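Local coordinates for envelope glycoprotein (Bourbon virus, PDB 5ZKX), which probably drives fusion of the viral envelope with the host-cell membrane, and is captured here as the postfusion trimer of a gp64-like glycoprotein, at residues Ser105-Cys108 / Phe109-Trp112; His280-Ser283 / Val284-Asn288; Phe312-Leu315 / Thr316-Asn320. One frame throughout, in Å; residues are numbered along the deposited sequence.

Contact 1: residues Ser105-Cys108 / Phe109-Trp112; sequences SSIC and FVDW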
ATOM      1  N   SER A 105      -8.151 -47.380  31.223  1.00 50.92           N
ATOM      2  CA  SER A 105      -9.011 -46.617  30.325  1.00 48.67           C
ATOM      3  C   SER A 105      -9.951 -45.689  31.078  1.00 49.42           C
ATOM      4  O   SER A 105     -10.526 -44.782  30.468  1.00 49.84           O
ATOM      5  CB  SER A 105      -9.826 -47.555  29.435  1.00 51.11           C
ATOM      6  OG  SER A 105     -10.889 -48.140  30.164  1.00 49.93           O
ATOM      7  N   SER A 106     -10.132 -45.902  32.387  1.00 42.35           N
ATOM      8  CA  SER A 106     -10.897 -44.960  33.194  1.00 41.87           C
ATOM      9  C   SER A 106     -10.242 -43.588  33.239  1.00 40.72           C
ATOM     10  O   SER A 106     -10.893 -42.615  33.633  1.00 37.36           O
ATOM     11  CB  SER A 106     -11.073 -45.491  34.618  1.00 38.51           C
ATOM     12  OG  SER A 106      -9.899 -45.281  35.390  1.00 44.62           O
ATOM     13  N   ILE A 107      -8.975 -43.490  32.835  1.00 38.25           N
ATOM     14  CA  ILE A 107      -8.284 -42.214  32.757  1.00 33.19           C
ATOM     15  C   ILE A 107      -8.930 -41.233  31.791  1.00 33.43           C
ATOM     16  O   ILE A 107      -8.643 -40.033  31.869  1.00 32.97           O
ATOM     17  CB  ILE A 107      -6.830 -42.486  32.335  1.00 32.31           C
ATOM     18  CG1 ILE A 107      -5.887 -41.313  32.614  1.00 40.62           C
ATOM     19  CG2 ILE A 107      -6.755 -42.751  30.858  1.00 37.19           C
ATOM     20  CD1 ILE A 107      -5.841 -40.887  34.047  1.00 32.18           C
ATOM     21  N   CYS A 108      -9.838 -41.692  30.920  1.00 38.86           N
ATOM     22  CA  CYS A 108     -10.450 -40.814  29.924  1.00 34.45           C
ATOM     23  C   CYS A 108     -11.429 -39.819  30.525  1.00 34.35           C
ATOM     24  O   CYS A 108     -11.819 -38.881  29.828  1.00 35.37           O
ATOM     25  CB  CYS A 108     -11.151 -41.637  28.841  1.00 35.63           C
ATOM     26  SG  CYS A 108     -10.136 -42.006  27.373  1.00 29.44           S
ATOM     27  N   PHE A 109     -11.843 -40.002  31.784  1.00 39.02           N
ATOM     28  CA  PHE A 109     -12.737 -39.066  32.479  1.00 37.87           C
ATOM     29  C   PHE A 109     -12.261 -39.011  33.930  1.00 44.82           C
ATOM     30  O   PHE A 109     -12.666 -39.831  34.758  1.00 58.08           O
ATOM     31  CB  PHE A 109     -14.200 -39.491  32.383  1.00 36.98           C
ATOM     32  CG  PHE A 109     -14.632 -39.885  30.997  1.00 40.03           C
ATOM     33  CD1 PHE A 109     -15.146 -38.941  30.125  1.00 43.71           C
ATOM     34  CD2 PHE A 109     -14.528 -41.197  30.568  1.00 41.69           C
ATOM     35  CE1 PHE A 109     -15.545 -39.298  28.847  1.00 37.23           C
ATOM     36  CE2 PHE A 109     -14.923 -41.558  29.289  1.00 36.17           C
ATOM     37  CZ  PHE A 109     -15.431 -40.607  28.429  1.00 31.98           C
ATOM     38  N   VAL A 110     -11.394 -38.046  34.230  1.00 44.77           N
ATOM     39  CA  VAL A 110     -10.779 -37.958  35.551  1.00 42.69           C
ATOM     40  C   VAL A 110     -10.924 -36.586  36.195  1.00 47.65           C
ATOM     41  O   VAL A 110     -10.910 -36.494  37.440  1.00 53.98           O
ATOM     42  CB  VAL A 110      -9.285 -38.372  35.464  1.00 40.21           C
ATOM     43  CG1 VAL A 110      -8.419 -37.695  36.522  1.00 45.69           C
ATOM     44  CG2 VAL A 110      -9.154 -39.884  35.569  1.00 37.93           C
ATOM     45  N   ASP A 111     -11.174 -35.519  35.428  1.00 49.72           N
ATOM     46  CA  ASP A 111     -11.014 -34.136  35.884  1.00 48.46           C
ATOM     47  C   ASP A 111      -9.552 -33.892  36.269  1.00 51.86           C
ATOM     48  O   ASP A 111      -9.191 -33.672  37.428  1.00 57.04           O
ATOM     49  CB  ASP A 111     -11.980 -33.811  37.033  1.00 50.76           C
ATOM     50  CG  ASP A 111     -12.028 -32.337  37.358  1.00 54.85           C
ATOM     51  OD1 ASP A 111     -12.435 -31.546  36.481  1.00 56.46           O
ATOM     52  OD2 ASP A 111     -11.665 -31.970  38.494  1.00 60.20           O
ATOM     53  N   TRP A 112      -8.718 -33.946  35.226  1.00 38.94           N
ATOM     54  CA  TRP A 112      -7.293 -34.226  35.366  1.00 39.24           C
ATOM     55  C   TRP A 112      -6.531 -33.205  36.203  1.00 45.54           C
ATOM     56  O   TRP A 112      -5.417 -33.512  36.642  1.00 53.96           O
ATOM     57  CB  TRP A 112      -6.650 -34.324  33.983  1.00 35.22           C
ATOM     58  CG  TRP A 112      -7.326 -35.302  33.075  1.00 34.56           C
ATOM     59  CD1 TRP A 112      -7.042 -36.628  32.946  1.00 31.87           C
ATOM     60  CD2 TRP A 112      -8.400 -35.031  32.167  1.00 32.34           C
ATOM     61  NE1 TRP A 112      -7.872 -37.201  32.013  1.00 29.64           N
ATOM     62  CE2 TRP A 112      -8.715 -36.240  31.520  1.00 32.74           C
ATOM     63  CE3 TRP A 112      -9.124 -33.881  31.837  1.00 33.27           C
ATOM     64  CZ2 TRP A 112      -9.724 -36.336  30.562  1.00 33.01           C
ATOM     65  CZ3 TRP A 112     -10.124 -33.977  30.886  1.00 28.60           C
ATOM     66  CH2 TRP A 112     -10.416 -35.195  30.260  1.00 27.65           C
TER

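Contact 2: residues His280-Ser283 / Val284-Asn288; sequences HAAS and VYDVN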
ATOM      1  N   HIS A 280      -8.295  -4.791   5.321  1.00 19.95           N
ATOM      2  CA  HIS A 280      -7.953  -5.174   3.962  1.00 18.56           C
ATOM      3  C   HIS A 280      -6.707  -4.435   3.494  1.00 21.14           C
ATOM      4  O   HIS A 280      -6.538  -3.241   3.754  1.00 17.10           O
ATOM      5  CB  HIS A 280      -9.120  -4.887   3.019  1.00 18.72           C
ATOM      6  CG  HIS A 280     -10.356  -5.667   3.340  1.00 16.44           C
ATOM      7  ND1 HIS A 280     -11.588  -5.363   2.803  1.00 15.84           N
ATOM      8  CD2 HIS A 280     -10.550  -6.741   4.141  1.00 17.79           C
ATOM      9  CE1 HIS A 280     -12.488  -6.215   3.260  1.00 18.48           C
ATOM     10  NE2 HIS A 280     -11.883  -7.062   4.075  1.00 19.52           N
ATOM     11  N   ALA A 281      -5.841  -5.157   2.797  1.00 29.00           N
ATOM     12  CA  ALA A 281      -4.584  -4.592   2.344  1.00 27.01           C
ATOM     13  C   ALA A 281      -4.787  -3.776   1.072  1.00 27.98           C
ATOM     14  O   ALA A 281      -5.795  -3.901   0.371  1.00 29.13           O
ATOM     15  CB  ALA A 281      -3.559  -5.698   2.103  1.00 31.30           C
ATOM     16  N   ALA A 282      -3.811  -2.920   0.787  1.00 22.26           N
ATOM     17  CA  ALA A 282      -3.811  -2.136  -0.437  1.00 19.20           C
ATOM     18  C   ALA A 282      -3.010  -2.860  -1.506  1.00 17.41           C
ATOM     19  O   ALA A 282      -1.937  -3.402  -1.233  1.00 24.09           O
ATOM     20  CB  ALA A 282      -3.230  -0.745  -0.187  1.00 17.16           C
ATOM     21  N   SER A 283      -3.537  -2.872  -2.724  1.00 12.22           N
ATOM     22  CA  SER A 283      -2.894  -3.611  -3.795  1.00 13.48           C
ATOM     23  C   SER A 283      -1.728  -2.819  -4.380  1.00 18.02           C
ATOM     24  O   SER A 283      -1.658  -1.592  -4.279  1.00 17.47           O
ATOM     25  CB  SER A 283      -3.899  -3.946  -4.896  1.00 16.27           C
ATOM     26  OG  SER A 283      -4.179  -2.810  -5.691  1.00 17.20           O
ATOM     27  N   VAL A 284      -0.800  -3.557  -5.000  1.00 21.21           N
ATOM     28  CA  VAL A 284       0.306  -2.949  -5.735  1.00 16.18           C
ATOM     29  C   VAL A 284      -0.215  -1.946  -6.750  1.00 19.83           C
ATOM     30  O   VAL A 284       0.419  -0.914  -7.005  1.00 19.11           O
ATOM     31  CB  VAL A 284       1.156  -4.050  -6.407  1.00 19.48           C
ATOM     32  CG1 VAL A 284       2.054  -3.472  -7.495  1.00 15.02           C
ATOM     33  CG2 VAL A 284       1.980  -4.793  -5.369  1.00 19.35           C
ATOM     34  N   TYR A 285      -1.384  -2.221  -7.333  1.00 18.71           N
ATOM     35  CA  TYR A 285      -1.952  -1.308  -8.315  1.00 15.37           C
ATOM     36  C   TYR A 285      -2.393  -0.001  -7.671  1.00 15.48           C
ATOM     37  O   TYR A 285      -2.257   1.070  -8.273  1.00 16.17           O
ATOM     38  CB  TYR A 285      -3.124  -1.972  -9.030  1.00 15.80           C
ATOM     39  CG  TYR A 285      -3.712  -1.095 -10.102  1.00 17.54           C
ATOM     40  CD1 TYR A 285      -4.793  -0.273  -9.831  1.00 13.88           C
ATOM     41  CD2 TYR A 285      -3.171  -1.072 -11.380  1.00 18.28           C
ATOM     42  CE1 TYR A 285      -5.326   0.539 -10.795  1.00 16.26           C
ATOM     43  CE2 TYR A 285      -3.703  -0.258 -12.362  1.00 18.47           C
ATOM     44  CZ  TYR A 285      -4.781   0.548 -12.061  1.00 17.73           C
ATOM     45  OH  TYR A 285      -5.328   1.369 -13.018  1.00 19.93           O
ATOM     46  N   ASP A 286      -2.934  -0.068  -6.454  1.00 18.26           N
ATOM     47  CA  ASP A 286      -3.335   1.149  -5.758  1.00 18.32           C
ATOM     48  C   ASP A 286      -2.135   2.048  -5.498  1.00 20.98           C
ATOM     49  O   ASP A 286      -2.183   3.257  -5.749  1.00 20.80           O
ATOM     50  CB  ASP A 286      -4.037   0.796  -4.446  1.00 16.54           C
ATOM     51  CG  ASP A 286      -5.349   0.080  -4.664  1.00 18.95           C
ATOM     52  OD1 ASP A 286      -5.808   0.023  -5.822  1.00 20.73           O
ATOM     53  OD2 ASP A 286      -5.924  -0.425  -3.678  1.00 22.08           O
ATOM     54  N   VAL A 287      -1.041   1.467  -5.002  1.00 24.19           N
ATOM     55  CA  VAL A 287       0.148   2.254  -4.696  1.00 19.49           C
ATOM     56  C   VAL A 287       0.768   2.804  -5.974  1.00 23.41           C
ATOM     57  O   VAL A 287       1.250   3.944  -6.005  1.00 26.35           O
ATOM     58  CB  VAL A 287       1.145   1.406  -3.887  1.00 21.30           C
ATOM     59  CG1 VAL A 287       2.449   2.160  -3.665  1.00 20.31           C
ATOM     60  CG2 VAL A 287       0.532   1.026  -2.556  1.00 21.31           C
ATOM     61  N   ASN A 288       0.756   2.014  -7.051  1.00 18.67           N
ATOM     62  CA  ASN A 288       1.238   2.512  -8.335  1.00 16.87           C
ATOM     63  C   ASN A 288       0.358   3.637  -8.867  1.00 18.52           C
ATOM     64  O   ASN A 288       0.844   4.508  -9.597  1.00 22.60           O
ATOM     65  CB  ASN A 288       1.319   1.367  -9.344  1.00 16.57           C
ATOM     66  CG  ASN A 288       2.645   0.626  -9.282  1.00 15.85           C
ATOM     67  OD1 ASN A 288       3.613   1.111  -8.703  1.00 14.87           O
ATOM     68  ND2 ASN A 288       2.693  -0.555  -9.884  1.00 17.10           N
TER
HETATM   69  O   HOH W   1      -6.581  -2.507  -6.543  1.00  7.15           O

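Contact 3: residues Phe312-Leu315 / Thr316-Asn320; sequences FSVL and TKLMN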
ATOM      1  N   PHE A 312      10.611  35.855 -14.182  1.00 19.72           N
ATOM      2  CA  PHE A 312      11.862  36.458 -13.734  1.00 19.43           C
ATOM      3  C   PHE A 312      12.751  36.850 -14.907  1.00 24.65           C
ATOM      4  O   PHE A 312      13.480  37.846 -14.828  1.00 22.97           O
ATOM      5  CB  PHE A 312      12.606  35.499 -12.806  1.00 18.04           C
ATOM      6  CG  PHE A 312      12.263  35.671 -11.354  1.00 19.62           C
ATOM      7  CD1 PHE A 312      12.644  36.809 -10.668  1.00 19.36           C
ATOM      8  CD2 PHE A 312      11.569  34.688 -10.673  1.00 18.84           C
ATOM      9  CE1 PHE A 312      12.331  36.969  -9.335  1.00 16.62           C
ATOM     10  CE2 PHE A 312      11.258  34.844  -9.338  1.00 19.92           C
ATOM     11  CZ  PHE A 312      11.640  35.986  -8.671  1.00 18.09           C
ATOM     12  N   SER A 313      12.717  36.078 -15.995  1.00 30.38           N
ATOM     13  CA  SER A 313      13.487  36.440 -17.180  1.00 26.01           C
ATOM     14  C   SER A 313      12.945  37.712 -17.813  1.00 27.17           C
ATOM     15  O   SER A 313      13.714  38.577 -18.245  1.00 30.27           O
ATOM     16  CB  SER A 313      13.472  35.290 -18.187  1.00 28.50           C
ATOM     17  OG  SER A 313      14.259  35.593 -19.323  1.00 32.47           O
ATOM     18  N   VAL A 314      11.619  37.842 -17.868  1.00 28.83           N
ATOM     19  CA  VAL A 314      11.004  39.057 -18.391  1.00 30.80           C
ATOM     20  C   VAL A 314      11.366  40.255 -17.522  1.00 29.57           C
ATOM     21  O   VAL A 314      11.651  41.347 -18.029  1.00 31.74           O
ATOM     22  CB  VAL A 314       9.479  38.866 -18.498  1.00 23.85           C
ATOM     23  CG1 VAL A 314       8.775  40.206 -18.630  1.00 21.56           C
ATOM     24  CG2 VAL A 314       9.152  37.957 -19.672  1.00 18.41           C
ATOM     25  N   LEU A 315      11.381  40.066 -16.201  1.00 23.55           N
ATOM     26  CA  LEU A 315      11.687  41.174 -15.303  1.00 22.63           C
ATOM     27  C   LEU A 315      13.120  41.657 -15.483  1.00 25.60           C
ATOM     28  O   LEU A 315      13.373  42.865 -15.494  1.00 28.33           O
ATOM     29  CB  LEU A 315      11.446  40.760 -13.852  1.00 23.60           C
ATOM     30  CG  LEU A 315       9.989  40.673 -13.397  1.00 25.36           C
ATOM     31  CD1 LEU A 315       9.924  40.603 -11.886  1.00 26.89           C
ATOM     32  CD2 LEU A 315       9.180  41.851 -13.915  1.00 23.39           C
ATOM     33  N   THR A 316      14.071  40.731 -15.627  1.00 30.26           N
ATOM     34  CA  THR A 316      15.462  41.145 -15.776  1.00 33.00           C
ATOM     35  C   THR A 316      15.690  41.863 -17.099  1.00 34.94           C
ATOM     36  O   THR A 316      16.530  42.766 -17.174  1.00 34.31           O
ATOM     37  CB  THR A 316      16.401  39.942 -15.660  1.00 29.28           C
ATOM     38  OG1 THR A 316      16.086  38.979 -16.671  1.00 34.30           O
ATOM     39  CG2 THR A 316      16.275  39.296 -14.290  1.00 31.06           C
ATOM     40  N   LYS A 317      14.959  41.478 -18.146  1.00 28.80           N
ATOM     41  CA  LYS A 317      15.066  42.187 -19.416  1.00 21.54           C
ATOM     42  C   LYS A 317      14.508  43.597 -19.300  1.00 24.73           C
ATOM     43  O   LYS A 317      15.112  44.554 -19.797  1.00 27.56           O
ATOM     44  CB  LYS A 317      14.340  41.409 -20.511  1.00 21.78           C
ATOM     45  CG  LYS A 317      14.943  40.048 -20.796  1.00 28.59           C
ATOM     46  CD  LYS A 317      14.219  39.337 -21.924  1.00 26.47           C
ATOM     47  CE  LYS A 317      14.849  37.986 -22.206  1.00 25.40           C
ATOM     48  NZ  LYS A 317      14.094  37.247 -23.251  1.00 33.71           N
ATOM     49  N   LEU A 318      13.355  43.742 -18.646  1.00 25.69           N
ATOM     50  CA  LEU A 318      12.781  45.065 -18.437  1.00 21.89           C
ATOM     51  C   LEU A 318      13.697  45.926 -17.577  1.00 23.92           C
ATOM     52  O   LEU A 318      13.960  47.088 -17.901  1.00 22.51           O
ATOM     53  CB  LEU A 318      11.402  44.939 -17.790  1.00 24.13           C
ATOM     54  CG  LEU A 318      10.305  44.268 -18.614  1.00 20.61           C
ATOM     55  CD1 LEU A 318       9.019  44.174 -17.812  1.00 17.01           C
ATOM     56  CD2 LEU A 318      10.073  45.026 -19.907  1.00 23.61           C
ATOM     57  N   MET A 319      14.201  45.360 -16.476  1.00 28.72           N
ATOM     58  CA  MET A 319      15.035  46.128 -15.556  1.00 26.28           C
ATOM     59  C   MET A 319      16.376  46.492 -16.178  1.00 25.55           C
ATOM     60  O   MET A 319      16.926  47.556 -15.873  1.00 26.09           O
ATOM     61  CB  MET A 319      15.240  45.346 -14.258  1.00 27.08           C
ATOM     62  CG  MET A 319      13.986  45.243 -13.403  1.00 30.00           C
ATOM     63  SD  MET A 319      14.236  44.394 -11.830  1.00 37.96           S
ATOM     64  CE  MET A 319      15.340  45.530 -10.997  1.00 25.37           C
ATOM     65  N   ASN A 320      16.918  45.633 -17.041  1.00 26.35           N
ATOM     66  CA  ASN A 320      18.157  45.964 -17.737  1.00 26.53           C
ATOM     67  C   ASN A 320      17.981  47.209 -18.605  1.00 30.84           C
ATOM     68  O   ASN A 320      18.829  48.107 -18.600  1.00 29.56           O
ATOM     69  CB  ASN A 320      18.617  44.774 -18.582  1.00 23.49           C
ATOM     70  CG  ASN A 320      19.557  43.847 -17.828  1.00 25.94           C
ATOM     71  OD1 ASN A 320      20.163  44.233 -16.831  1.00 21.30           O
ATOM     72  ND2 ASN A 320      19.687  42.616 -18.312  1.00 30.65           N
TER

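Contact 1: residues Ser105-Cys108 / Phe109-Trp112
CG of Trp112 stands anti to its own carbonyl carbon (chi1 -54°), which swings the edge of the indole back toward the carbonyls of Ile107 and Cys108, while in Ile107 CG1, anti to the backbone N (chi1 -163°), carries CD1 toward Val110 CG2. The bond from Trp112 NE1 to Ile107 O measures 2.9 Å. The donor sits almost in line with the C=O bond, at 178°, while the oxygen lies somewhat out of the indole plane. Further round the same ring edge, Trp112 CZ2 comes to 3.4 Å from Cys108 O, so two successive carbonyls line the rim of the indole. An apolar touch adds to this: Ile107 CD1 meets Val110 CG2 at 3.8 Å, the two side chains crossing at a slant. Phe109 lays one ring face over the peptide it follows, with its CG 3.2 Å from Cys108 O, and its CE2 rests 3.8 Å from Cys108 CB. The backbone gives a weak bond from Phe109 N to Ser106 O, 3.3 Å. Cys108 is tied by a disulfide to Cys137 on strand 134-148, and Trp112 meets Tyr51 and Trp141 edge-to-face. This surface turn lies between strands 100-101 and 116-118, far from the centre of the chain. Its chemistry is that of an indole bonded to the carbonyl of the residue before a disulfide-linked cysteine: the polar N-H of Trp112 is satisfied locally, which should limit the rotation of the ring, while the indole also packs against residues of strands 44-58 and 134-148.

Contact 2: residues His280-Ser283 / Val284-Asn288
The carboxylate of Asp286 is the flat group that meets Ser283, one helical turn back. Its OD1 lies 3.3 Å from Ser283 OG, and its OD2 lies 3.5 Å from the backbone N of Ser283. A water links OD1 to the serine: it accepts from Ser283 OG at 2.6 Å and donates to Asp286 OD1 at 2.7 Å. OD2 looks outward to the second subunit, where it takes hydrogen bonds from the backbone N of Gly416 and of Glu415. The ring of Tyr285, by contrast, leads away from the turn; of its side chain, CB is the atom near Ser283 OG.

Ser283 is the N-cap of helix 284-329. Its OG is placed between its own backbone N and carbonyl carbon (chi1 76°), from where it accepts a bond from Asp286 N at 3.1 Å. Val287 N binds Ser283 O at 3.2 Å, the first i to i+4 bond of the long helix. The extended chain leading in through Ala281 and Ala282 runs between neighbouring subunits, with Ala281 packing on its own counterpart in the third subunit.

Ser283 OG therefore gives its proton to the water and takes one from Asp286 N, and that pair of bonds should hold the hydroxyl in one orientation. The carboxylate sits at the amino end of a helix, where the helix dipole and the donors from the second subunit would be expected to stabilise its negative charge, so the cap joins the start of the helix to the trimer interface.

Contact 3: residues Phe312-Leu315 / Thr316-Asn320
Phe312 opens the segment by offering its carbonyl to Thr316 N, 3.1 Å away, while its ring stands off from the second segment and meets the Phe312 rings of both other subunits edge-to-face. The methyl of Thr316 also rests on this carbonyl, CG2 lying 3.2 Å from Phe312 O. At Ser313 the carbonyl receives two donors. Lys317 N makes the regular helical bond at 3.2 Å, and Thr316 OG1 adds a second at 2.9 Å, both arriving from the same face of the carbonyl plane. The hydroxyl can reach back because it sits between the backbone N and the carbonyl carbon of its own residue (chi1 59°), and it comes in steeply, at 115° to the C=O bond. The Lys317 chain, extended beyond CG, runs back alongside Ser313, bringing CE to 3.8 Å from Ser313 OG. That hydroxyl is itself bonded to Tyr18 O and Glu20 OE2, both of the second subunit. Val314 follows with a carbonyl bonded to Leu318 N and a side chain lying next to that of Leu318, both pointing the same way, with Val314 CG1 4.1 Å from Leu318 CD1. Leu315 ends the segment: its O takes the bond from Met319 N, 2.8 Å, and the methylene of Met319 packs against the same oxygen, with CG at 3.2 Å. Leu315 turns its side chain to Phe312 of the third subunit, and Met319 meets its own counterpart there.

The chemistry divides the helix by face: Phe312, Leu315 and Met319 supply apolar surface to the three-helix core of the postfusion trimer, whereas Ser313 bonds a neighbouring chain, and Thr316 spends its hydroxyl on its own helix.

Along the chain the three contacts come in series, contact 1 first, then contact 2, then contact 3. Contacts 2 and 3 share helix 284-329, the first at its amino-terminal cap and the second well along it, with centres about 48 Å apart. Both involve neighbouring subunits, so the same long helix is built into the trimer at its start and again further on. Contact 1 belongs instead to the loop between strands 100-101 and 116-118, and no other chain touches it. It lies about 54 Å from contact 2 and about 99 Å from contact 3, centre to centre, with contacts 1 and 3 on opposite sides of the chain's centre, consistent with an elongated postfusion rod.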